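Local coordinates for protein 4-hydroxybenzoyl-CoA thioesterase (Bacillus halodurans, PDB 5WH9) that probably hydrolyses the thioester bond of gentisyl-coenzyme A, as a hotdog-fold member of the 4-hydroxybenzoyl-CoA thioesterase family, at residues 6-11 with 74-79; 28-33 with 90-95; 56-61 with 105-110. All blocks are in the same frame, centred on the assembly; numbering follows the deposited sequence.

Interaction 1 of 3, residues 6-11 with 74-79; sequences YHFRVK and VFIRTS
Tyr6, His7 and Phe8 pair in antiparallel register with Ile76, Phe75 and Val74. Two hydrogen-bonded pairs flank one non-hydrogen-bonded pair. Tyr6 N gives a 3.1 Å bond to Ile76 O, and Ile76 N returns one of 2.9 Å to Tyr6 O. Phe8 and Val74 exchange a like pair: Phe8 N to Val74 O, and Val74 N to Phe8 O. In the second of these, Val74 N meets Phe8 O almost in line with the carbonyl bond, at 2.9 Å.

Apolar contacts lie on the face of Phe8, Val74 and Ile76. Phe8 CG sits between its backbone N and carbonyl carbon (chi1 76°). This turns one face of the ring to Val74, whose CB makes a CH-pi contact 3.9 Å from the ring centroid. Phe8 CE1 also meets Ile76 CD1 at 4.0 Å. Trp29 of helix 25-40 stacks on the same ring.

An aromatic pair occupies the other face. His7 and Phe75 run side by side, and His7 CD2 comes within 3.4 Å of Phe75 CB. Their ring planes meet obliquely at 56°.

Strand 6-9 thus forms one edge of the chain's curved antiparallel sheet. Its Phe8 side is turned to the long helix, as expected of the hotdog fold.

Interaction 2 of 3, residues 28-33 with 90-95; sequences KWMDEA and LEHHFI
Ala33 N donates a 2.7 Å backbone hydrogen bond to Trp29 O, one turn back in helix 25-40. Both residues of this turn meet strand 87-96: Trp29 packs on Phe94 and Ala33 on His92. Met30 lies between them in sequence and touches both strand residues.

Trp29 and Phe94 cross at about a right angle. Trp29 CB comes to the edge of the Phe94 ring, near its plane, 4.0 Å from Phe94 CE2. The indole follows with CE3 near the same carbon. Tyr26, further back on the helix, meets the Phe94 ring edge-to-face.

Helix and strand run at 120° to each other, with axes 9.6 Å apart at their closest. This is the core of the hotdog fold, in which a long helix is wrapped by a curved antiparallel sheet. The contacts between the two are mainly between side chains.

Met30 has CG anti to its carbonyl carbon (chi1 -77°), which carries the chain toward the strand. Met30 CG reaches Phe94 CZ at 3.9 Å and His92 CB at 3.8 Å. Met30 SD lies obliquely to the His92 ring, 4.5 Å from the centroid. Met30 CA sits over one face of that ring, displaced toward the rim. The Met30 side chain also packs on Tyr23 of the third subunit.

Lys28 and Glu32 form a salt bridge along another side of the helix. Lys28 NZ is 2.8 Å from Glu32 OE2 and meets it nearly along its C-O axis. The other oxygen, Glu32 OE1, lies in the indole plane at the edge of Trp29. It is hydrogen-bonded to Tyr6 OH. With both its oxygens engaged, the Glu32 carboxylate is probably restrained in rotation.

Interaction 3 of 3, residues 56-61 with 105-110; sequences PIVEAT and HEKRVW
Ile57 has CG1 anti to its backbone N (chi1 -166°), and chi2 of 81° turns CD1 toward Glu106 and Arg108. Ile57 CD1 packs tightly on Glu106 CB at 3.3 Å. It also lies over one face of the Arg108 guanidinium, offset toward the rim.

The backbone forms an antiparallel ladder with a classic beta bulge, part of the hotdog sheet. Val58 and Glu59 both face Lys107. Val58 N binds Lys107 O at 2.7 Å, while Glu59 N makes only a weak 3.4 Å bond to the same oxygen. Lys107 N answers to Glu59 O at 2.7 Å. Beyond the bulge, Val109 N binds Pro56 O at 3.1 Å, and Val58 CG1 packs on Val109 CG1 at 3.8 Å. On the other side of it, Thr61 N bonds to His105 O.

Glu59, Ala60 and Thr61 also pair with a strand of the third subunit, so the sheet continues across the interface. Glu106 OE1 bonds to Tyr23 OH of that subunit, and Arg108 NH2 has a salt bridge to Asp31.

Arg108 NE binds Glu106 OE2 at 2.8 Å. OE2 lies in the guanidinium plane, but NE sits above the carboxylate plane.

Overall arrangement
From the N terminus, the chain passes 6-11, 28-33 and 56-61 before reaching their partners in the same order. Interaction 1 closes the loop when 74-79 returns to the first strand. Interaction 2 closes when 90-95 reaches the helix, and interaction 3 when 105-110 reaches 56-61. Each loop crosses the other two, and none nests. Strands 73-80, 87-96 and 99-111 are consecutive neighbours in the sheet, so the contacts lie across it in sequence. Interactions 1 and 3 are about 18 Å apart between centres, on opposite sides of the chain's centre. Interaction 2 lies between, tying the helix to the sheet and touching both.

Interaction 1 of 3, residues 6-11 with 74-79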
loop_
_atom_site.group_PDB
_atom_site.type_symbol
_atom_site.label_atom_id
_atom_site.label_comp_id
_atom_site.label_asym_id
_atom_site.label_seq_id
_atom_site.Cartn_x
_atom_site.Cartn_y
_atom_site.Cartn_z
ATOM N N TYR B 6 0.956 6.596 19.838
ATOM C CA TYR B 6 1.600 5.811 18.807
ATOM C C TYR B 6 2.439 6.674 17.885
ATOM O O TYR B 6 1.941 7.471 17.125
ATOM C CB TYR B 6 0.554 5.025 18.026
ATOM C CG TYR B 6 1.093 4.234 16.871
ATOM C CD1 TYR B 6 2.036 3.249 17.061
ATOM C CD2 TYR B 6 0.658 4.471 15.592
ATOM C CE1 TYR B 6 2.519 2.519 16.009
ATOM C CE2 TYR B 6 1.138 3.744 14.532
ATOM C CZ TYR B 6 2.073 2.772 14.752
ATOM O OH TYR B 6 2.561 2.061 13.713
ATOM N N HIS B 7 3.738 6.485 17.973
ATOM C CA HIS B 7 4.698 7.218 17.174
ATOM C C HIS B 7 4.924 6.587 15.818
ATOM O O HIS B 7 4.833 5.388 15.675
ATOM C CB HIS B 7 6.027 7.304 17.909
ATOM C CG HIS B 7 6.042 8.313 19.006
ATOM N ND1 HIS B 7 5.918 7.974 20.331
ATOM C CD2 HIS B 7 6.156 9.657 18.972
ATOM C CE1 HIS B 7 5.957 9.064 21.066
ATOM N NE2 HIS B 7 6.102 10.099 20.265
ATOM N N PHE B 8 5.224 7.411 14.834
ATOM C CA PHE B 8 5.516 6.928 13.499
ATOM C C PHE B 8 6.153 8.004 12.651
ATOM O O PHE B 8 6.044 9.169 12.937
ATOM C CB PHE B 8 4.292 6.303 12.803
ATOM C CG PHE B 8 3.291 7.294 12.281
ATOM C CD1 PHE B 8 2.225 7.684 13.053
ATOM C CD2 PHE B 8 3.402 7.811 11.007
ATOM C CE1 PHE B 8 1.296 8.574 12.573
ATOM C CE2 PHE B 8 2.479 8.711 10.526
ATOM C CZ PHE B 8 1.419 9.085 11.309
ATOM N N ARG B 9 6.834 7.573 11.606
ATOM C CA ARG B 9 7.486 8.456 10.651
ATOM C C ARG B 9 6.914 8.243 9.248
ATOM O O ARG B 9 6.673 7.113 8.838
ATOM C CB ARG B 9 8.983 8.185 10.617
ATOM C CG ARG B 9 9.707 8.356 11.950
ATOM C CD ARG B 9 11.130 8.808 11.693
ATOM N NE ARG B 9 11.937 8.870 12.908
ATOM C CZ ARG B 9 13.241 9.136 12.926
ATOM N NH1 ARG B 9 13.892 9.377 11.794
ATOM N NH2 ARG B 9 13.895 9.171 14.081
ATOM N N VAL B 10 6.709 9.335 8.522
ATOM C CA VAL B 10 6.304 9.280 7.126
ATOM C C VAL B 10 7.400 8.708 6.219
ATOM O O VAL B 10 8.489 9.289 6.073
ATOM C CB VAL B 10 5.904 10.680 6.625
ATOM C CG1 VAL B 10 5.553 10.639 5.159
ATOM C CG2 VAL B 10 4.736 11.205 7.433
ATOM N N LYS B 11 7.114 7.557 5.625
ATOM C CA LYS B 11 8.017 6.951 4.660
ATOM C C LYS B 11 7.847 7.618 3.301
ATOM O O LYS B 11 6.767 8.100 2.952
ATOM C CB LYS B 11 7.709 5.461 4.497
ATOM C CG LYS B 11 7.568 4.717 5.808
ATOM C CD LYS B 11 8.688 5.079 6.795
ATOM C CE LYS B 11 8.528 4.304 8.074
ATOM N NZ LYS B 11 9.805 4.296 8.843
ATOM N N VAL B 74 5.664 11.913 13.672
ATOM C CA VAL B 74 4.270 12.150 14.003
ATOM C C VAL B 74 3.925 11.210 15.108
ATOM O O VAL B 74 4.550 10.156 15.255
ATOM C CB VAL B 74 3.333 11.871 12.765
ATOM C CG1 VAL B 74 1.939 12.424 12.993
ATOM C CG2 VAL B 74 3.914 12.469 11.501
ATOM N N PHE B 75 2.941 11.581 15.904
ATOM C CA PHE B 75 2.345 10.607 16.809
ATOM C C PHE B 75 0.823 10.784 16.862
ATOM O O PHE B 75 0.289 11.830 16.495
ATOM C CB PHE B 75 3.016 10.617 18.191
ATOM C CG PHE B 75 2.751 11.867 19.011
ATOM C CD1 PHE B 75 1.597 11.977 19.779
ATOM C CD2 PHE B 75 3.676 12.905 19.045
ATOM C CE1 PHE B 75 1.353 13.109 20.555
ATOM C CE2 PHE B 75 3.446 14.047 19.817
ATOM C CZ PHE B 75 2.274 14.152 20.575
ATOM N N ILE B 76 0.125 9.730 17.245
ATOM C CA ILE B 76 -1.312 9.808 17.335
ATOM C C ILE B 76 -1.724 9.670 18.788
ATOM O O ILE B 76 -1.226 8.794 19.488
ATOM C CB ILE B 76 -2.001 8.692 16.525
ATOM C CG1 ILE B 76 -1.855 8.947 15.024
ATOM C CG2 ILE B 76 -3.456 8.622 16.909
ATOM C CD1 ILE B 76 -2.304 7.771 14.131
ATOM N N ARG B 77 -2.633 10.527 19.232
ATOM C CA ARG B 77 -3.228 10.400 20.561
ATOM C C ARG B 77 -4.570 9.702 20.433
ATOM O O ARG B 77 -5.490 10.233 19.801
ATOM C CB ARG B 77 -3.453 11.773 21.204
ATOM C CG ARG B 77 -2.205 12.464 21.699
ATOM C CD ARG B 77 -2.506 13.433 22.859
ATOM N NE ARG B 77 -1.292 14.138 23.253
ATOM C CZ ARG B 77 -0.951 15.352 22.827
ATOM N NH1 ARG B 77 -1.755 16.036 22.022
ATOM N NH2 ARG B 77 0.195 15.892 23.227
ATOM N N THR B 78 -4.691 8.526 21.041
ATOM C CA THR B 78 -5.918 7.762 20.931
ATOM C C THR B 78 -6.646 7.751 22.253
ATOM O O THR B 78 -6.071 7.444 23.287
ATOM C CB THR B 78 -5.645 6.329 20.477
ATOM O OG1 THR B 78 -4.962 6.356 19.221
ATOM C CG2 THR B 78 -6.941 5.563 20.305
ATOM N N SER B 79 -7.914 8.128 22.222
ATOM C CA SER B 79 -8.753 8.009 23.395
ATOM C C SER B 79 -9.983 7.205 22.991
ATOM O O SER B 79 -10.270 7.073 21.802
ATOM C CB SER B 79 -9.123 9.389 23.923
ATOM O OG SER B 79 -9.477 10.263 22.871
#

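Interaction 2 of 3, residues 28-33 with 90-95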
loop_
_atom_site.group_PDB
_atom_site.type_symbol
_atom_site.label_atom_id
_atom_site.label_comp_id
_atom_site.label_asym_id
_atom_site.label_seq_id
_atom_site.Cartn_x
_atom_site.Cartn_y
_atom_site.Cartn_z
ATOM N N LYS B 28 -4.618 3.958 7.587
ATOM C CA LYS B 28 -3.625 2.934 7.888
ATOM C C LYS B 28 -3.006 3.248 9.250
ATOM O O LYS B 28 -2.864 2.372 10.111
ATOM C CB LYS B 28 -2.560 2.923 6.765
ATOM C CG LYS B 28 -1.254 2.143 6.985
ATOM C CD LYS B 28 -0.111 2.788 6.140
ATOM C CE LYS B 28 1.114 1.883 5.883
ATOM N NZ LYS B 28 1.978 1.480 7.071
ATOM N N TRP B 29 -2.662 4.513 9.456
ATOM C CA TRP B 29 -2.014 4.893 10.704
ATOM C C TRP B 29 -2.978 4.793 11.878
ATOM O O TRP B 29 -2.564 4.388 12.958
ATOM C CB TRP B 29 -1.393 6.290 10.606
ATOM C CG TRP B 29 -0.190 6.331 9.722
ATOM C CD1 TRP B 29 0.811 5.406 9.653
ATOM C CD2 TRP B 29 0.136 7.350 8.770
ATOM N NE1 TRP B 29 1.735 5.788 8.715
ATOM C CE2 TRP B 29 1.341 6.977 8.158
ATOM C CE3 TRP B 29 -0.485 8.540 8.370
ATOM C CZ2 TRP B 29 1.950 7.761 7.177
ATOM C CZ3 TRP B 29 0.110 9.299 7.408
ATOM C CH2 TRP B 29 1.314 8.912 6.818
ATOM N N MET B 30 -4.254 5.135 11.674
ATOM C CA MET B 30 -5.252 4.945 12.725
ATOM C C MET B 30 -5.441 3.475 13.023
ATOM O O MET B 30 -5.528 3.063 14.184
ATOM C CB MET B 30 -6.596 5.556 12.353
ATOM C CG MET B 30 -6.616 7.057 12.500
ATOM S SD MET B 30 -8.242 7.783 12.201
ATOM C CE MET B 30 -8.607 7.124 10.575
ATOM N N ASP B 31 -5.485 2.665 11.980
ATOM C CA ASP B 31 -5.566 1.238 12.223
ATOM C C ASP B 31 -4.374 0.797 13.093
ATOM O O ASP B 31 -4.537 0.027 14.046
ATOM C CB ASP B 31 -5.610 0.469 10.913
ATOM C CG ASP B 31 -5.855 -0.996 11.122
ATOM O OD1 ASP B 31 -7.024 -1.398 11.251
ATOM O OD2 ASP B 31 -4.874 -1.752 11.165
ATOM N N GLU B 32 -3.181 1.296 12.783
ATOM C CA GLU B 32 -2.008 0.938 13.568
ATOM C C GLU B 32 -2.114 1.480 14.991
ATOM O O GLU B 32 -1.781 0.794 15.950
ATOM C CB GLU B 32 -0.734 1.454 12.910
ATOM C CG GLU B 32 -0.572 0.947 11.501
ATOM C CD GLU B 32 0.661 1.495 10.794
ATOM O OE1 GLU B 32 1.514 2.153 11.439
ATOM O OE2 GLU B 32 0.763 1.264 9.580
ATOM N N ALA B 33 -2.580 2.711 15.134
ATOM C CA ALA B 33 -2.740 3.261 16.469
ATOM C C ALA B 33 -3.704 2.394 17.265
ATOM O O ALA B 33 -3.429 2.076 18.419
ATOM C CB ALA B 33 -3.228 4.684 16.416
ATOM N N LEU B 90 -12.936 5.003 18.784
ATOM C CA LEU B 90 -11.628 5.547 19.109
ATOM C C LEU B 90 -11.470 6.905 18.453
ATOM O O LEU B 90 -11.684 7.043 17.249
ATOM C CB LEU B 90 -10.521 4.625 18.595
ATOM C CG LEU B 90 -10.445 3.235 19.220
ATOM C CD1 LEU B 90 -9.342 2.397 18.546
ATOM C CD2 LEU B 90 -10.210 3.327 20.728
ATOM N N GLU B 91 -11.099 7.902 19.238
ATOM C CA GLU B 91 -10.686 9.172 18.677
ATOM C C GLU B 91 -9.155 9.194 18.471
ATOM O O GLU B 91 -8.384 8.780 19.351
ATOM C CB GLU B 91 -11.132 10.315 19.581
ATOM C CG GLU B 91 -11.150 11.678 18.880
ATOM C CD GLU B 91 -11.634 12.802 19.793
ATOM O OE1 GLU B 91 -12.829 13.175 19.708
ATOM O OE2 GLU B 91 -10.820 13.317 20.598
ATOM N N HIS B 92 -8.720 9.654 17.302
ATOM C CA HIS B 92 -7.299 9.728 16.979
ATOM C C HIS B 92 -6.957 11.132 16.561
ATOM O O HIS B 92 -7.610 11.690 15.678
ATOM C CB HIS B 92 -6.931 8.798 15.817
ATOM C CG HIS B 92 -7.080 7.346 16.131
ATOM N ND1 HIS B 92 -7.991 6.538 15.491
ATOM C CD2 HIS B 92 -6.447 6.559 17.029
ATOM C CE1 HIS B 92 -7.898 5.308 15.963
ATOM N NE2 HIS B 92 -6.963 5.292 16.895
ATOM N N HIS B 93 -5.911 11.683 17.169
ATOM C CA HIS B 93 -5.438 13.009 16.833
ATOM C C HIS B 93 -3.985 12.945 16.389
ATOM O O HIS B 93 -3.113 12.521 17.154
ATOM C CB HIS B 93 -5.548 13.925 18.046
ATOM C CG HIS B 93 -6.953 14.209 18.469
ATOM N ND1 HIS B 93 -7.810 14.991 17.727
ATOM C CD2 HIS B 93 -7.643 13.843 19.576
ATOM C CE1 HIS B 93 -8.971 15.085 18.350
ATOM N NE2 HIS B 93 -8.894 14.400 19.476
ATOM N N PHE B 94 -3.726 13.382 15.162
ATOM C CA PHE B 94 -2.371 13.414 14.630
ATOM C C PHE B 94 -1.675 14.658 15.115
ATOM O O PHE B 94 -2.174 15.789 14.933
ATOM C CB PHE B 94 -2.376 13.383 13.102
ATOM C CG PHE B 94 -2.963 12.133 12.543
ATOM C CD1 PHE B 94 -4.334 11.901 12.636
ATOM C CD2 PHE B 94 -2.154 11.176 11.943
ATOM C CE1 PHE B 94 -4.879 10.737 12.136
ATOM C CE2 PHE B 94 -2.697 10.002 11.434
ATOM C CZ PHE B 94 -4.056 9.790 11.531
ATOM N N ILE B 95 -0.533 14.442 15.761
ATOM C CA ILE B 95 0.268 15.533 16.259
ATOM C C ILE B 95 1.601 15.606 15.512
ATOM O O ILE B 95 2.369 14.652 15.468
ATOM C CB ILE B 95 0.480 15.446 17.788
ATOM C CG1 ILE B 95 -0.814 15.775 18.525
ATOM C CG2 ILE B 95 1.536 16.452 18.244
ATOM C CD1 ILE B 95 -1.708 14.617 18.740
#

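Interaction 3 of 3, residues 56-61 with 105-110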
loop_
_atom_site.group_PDB
_atom_site.type_symbol
_atom_site.label_atom_id
_atom_site.label_comp_id
_atom_site.label_asym_id
_atom_site.label_seq_id
_atom_site.Cartn_x
_atom_site.Cartn_y
_atom_site.Cartn_z
ATOM N N PRO B 56 -13.510 -5.211 14.049
ATOM C CA PRO B 56 -13.723 -4.677 12.698
ATOM C C PRO B 56 -14.276 -3.260 12.718
ATOM O O PRO B 56 -15.049 -2.906 13.602
ATOM C CB PRO B 56 -14.767 -5.627 12.118
ATOM C CG PRO B 56 -14.580 -6.885 12.887
ATOM C CD PRO B 56 -14.287 -6.437 14.276
ATOM N N ILE B 57 -13.901 -2.474 11.721
ATOM C CA ILE B 57 -14.371 -1.112 11.610
ATOM C C ILE B 57 -15.804 -1.129 11.080
ATOM O O ILE B 57 -16.137 -1.934 10.205
ATOM C CB ILE B 57 -13.473 -0.341 10.638
ATOM C CG1 ILE B 57 -13.710 1.157 10.742
ATOM C CG2 ILE B 57 -13.686 -0.833 9.195
ATOM C CD1 ILE B 57 -12.991 1.764 11.898
ATOM N N VAL B 58 -16.665 -0.263 11.607
ATOM C CA VAL B 58 -17.980 -0.070 10.981
ATOM C C VAL B 58 -18.074 1.289 10.296
ATOM O O VAL B 58 -18.858 1.475 9.357
ATOM C CB VAL B 58 -19.143 -0.224 11.966
ATOM C CG1 VAL B 58 -19.385 -1.677 12.271
ATOM C CG2 VAL B 58 -18.842 0.487 13.224
ATOM N N GLU B 59 -17.259 2.230 10.765
ATOM C CA GLU B 59 -17.260 3.581 10.235
ATOM C C GLU B 59 -15.952 4.300 10.582
ATOM O O GLU B 59 -15.403 4.099 11.651
ATOM C CB GLU B 59 -18.465 4.343 10.793
ATOM C CG GLU B 59 -18.644 5.750 10.252
ATOM C CD GLU B 59 -20.022 6.313 10.565
ATOM O OE1 GLU B 59 -20.679 5.808 11.512
ATOM O OE2 GLU B 59 -20.459 7.245 9.848
ATOM N N ALA B 60 -15.449 5.131 9.675
ATOM C CA ALA B 60 -14.227 5.878 9.958
ATOM C C ALA B 60 -14.188 7.231 9.259
ATOM O O ALA B 60 -14.581 7.356 8.101
ATOM C CB ALA B 60 -12.990 5.048 9.615
ATOM N N THR B 61 -13.698 8.239 9.974
ATOM C CA THR B 61 -13.728 9.616 9.511
ATOM C C THR B 61 -12.409 10.302 9.824
ATOM O O THR B 61 -11.839 10.111 10.886
ATOM C CB THR B 61 -14.832 10.406 10.214
ATOM O OG1 THR B 61 -16.019 9.609 10.295
ATOM C CG2 THR B 61 -15.140 11.688 9.455
ATOM N N HIS B 105 -11.917 9.529 13.799
ATOM C CA HIS B 105 -12.322 8.480 14.712
ATOM C C HIS B 105 -12.619 7.223 13.931
ATOM O O HIS B 105 -12.758 7.249 12.706
ATOM C CB HIS B 105 -13.539 8.904 15.555
ATOM C CG HIS B 105 -14.778 9.145 14.756
ATOM N ND1 HIS B 105 -15.666 8.138 14.434
ATOM C CD2 HIS B 105 -15.281 10.280 14.212
ATOM C CE1 HIS B 105 -16.659 8.642 13.721
ATOM N NE2 HIS B 105 -16.449 9.940 13.575
ATOM N N GLU B 106 -12.693 6.120 14.652
ATOM C CA GLU B 106 -13.116 4.854 14.109
ATOM C C GLU B 106 -14.266 4.369 14.994
ATOM O O GLU B 106 -14.150 4.366 16.219
ATOM C CB GLU B 106 -11.957 3.851 14.185
ATOM C CG GLU B 106 -10.707 4.231 13.389
ATOM C CD GLU B 106 -9.576 3.223 13.542
ATOM O OE1 GLU B 106 -8.902 2.936 12.532
ATOM O OE2 GLU B 106 -9.335 2.734 14.673
ATOM N N LYS B 107 -15.383 3.990 14.391
ATOM C CA LYS B 107 -16.362 3.184 15.102
ATOM C C LYS B 107 -16.034 1.720 14.865
ATOM O O LYS B 107 -15.917 1.283 13.718
ATOM C CB LYS B 107 -17.774 3.465 14.608
ATOM C CG LYS B 107 -18.846 2.730 15.413
ATOM C CD LYS B 107 -20.216 3.411 15.307
ATOM C CE LYS B 107 -21.265 2.594 16.052
ATOM N NZ LYS B 107 -22.600 3.274 16.146
ATOM N N ARG B 108 -15.866 0.960 15.939
ATOM C CA ARG B 108 -15.545 -0.456 15.803
ATOM C C ARG B 108 -16.462 -1.343 16.644
ATOM O O ARG B 108 -17.017 -0.919 17.661
ATOM C CB ARG B 108 -14.079 -0.725 16.162
ATOM C CG ARG B 108 -13.047 0.018 15.322
ATOM C CD ARG B 108 -11.642 -0.348 15.788
ATOM N NE ARG B 108 -10.569 0.242 14.991
ATOM C CZ ARG B 108 -9.927 -0.391 14.010
ATOM N NH1 ARG B 108 -10.259 -1.635 13.693
ATOM N NH2 ARG B 108 -8.953 0.221 13.344
ATOM N N VAL B 109 -16.609 -2.585 16.212
ATOM C CA VAL B 109 -17.402 -3.551 16.948
ATOM C C VAL B 109 -16.488 -4.690 17.344
ATOM O O VAL B 109 -15.302 -4.653 17.033
ATOM C CB VAL B 109 -18.585 -4.078 16.109
ATOM C CG1 VAL B 109 -19.549 -2.940 15.805
ATOM C CG2 VAL B 109 -18.097 -4.730 14.831
ATOM N N TRP B 110 -17.023 -5.690 18.034
ATOM C CA TRP B 110 -16.239 -6.862 18.386
ATOM C C TRP B 110 -16.808 -8.060 17.655
ATOM O O TRP B 110 -18.024 -8.254 17.646
ATOM C CB TRP B 110 -16.281 -7.095 19.891
ATOM C CG TRP B 110 -15.071 -7.810 20.411
ATOM C CD1 TRP B 110 -14.915 -9.157 20.562
ATOM C CD2 TRP B 110 -13.841 -7.212 20.843
ATOM N NE1 TRP B 110 -13.672 -9.435 21.068
ATOM C CE2 TRP B 110 -12.991 -8.259 21.247
ATOM C CE3 TRP B 110 -13.379 -5.889 20.933
ATOM C CZ2 TRP B 110 -11.701 -8.029 21.734
ATOM C CZ3 TRP B 110 -12.097 -5.659 21.413
ATOM C CH2 TRP B 110 -11.273 -6.724 21.809
#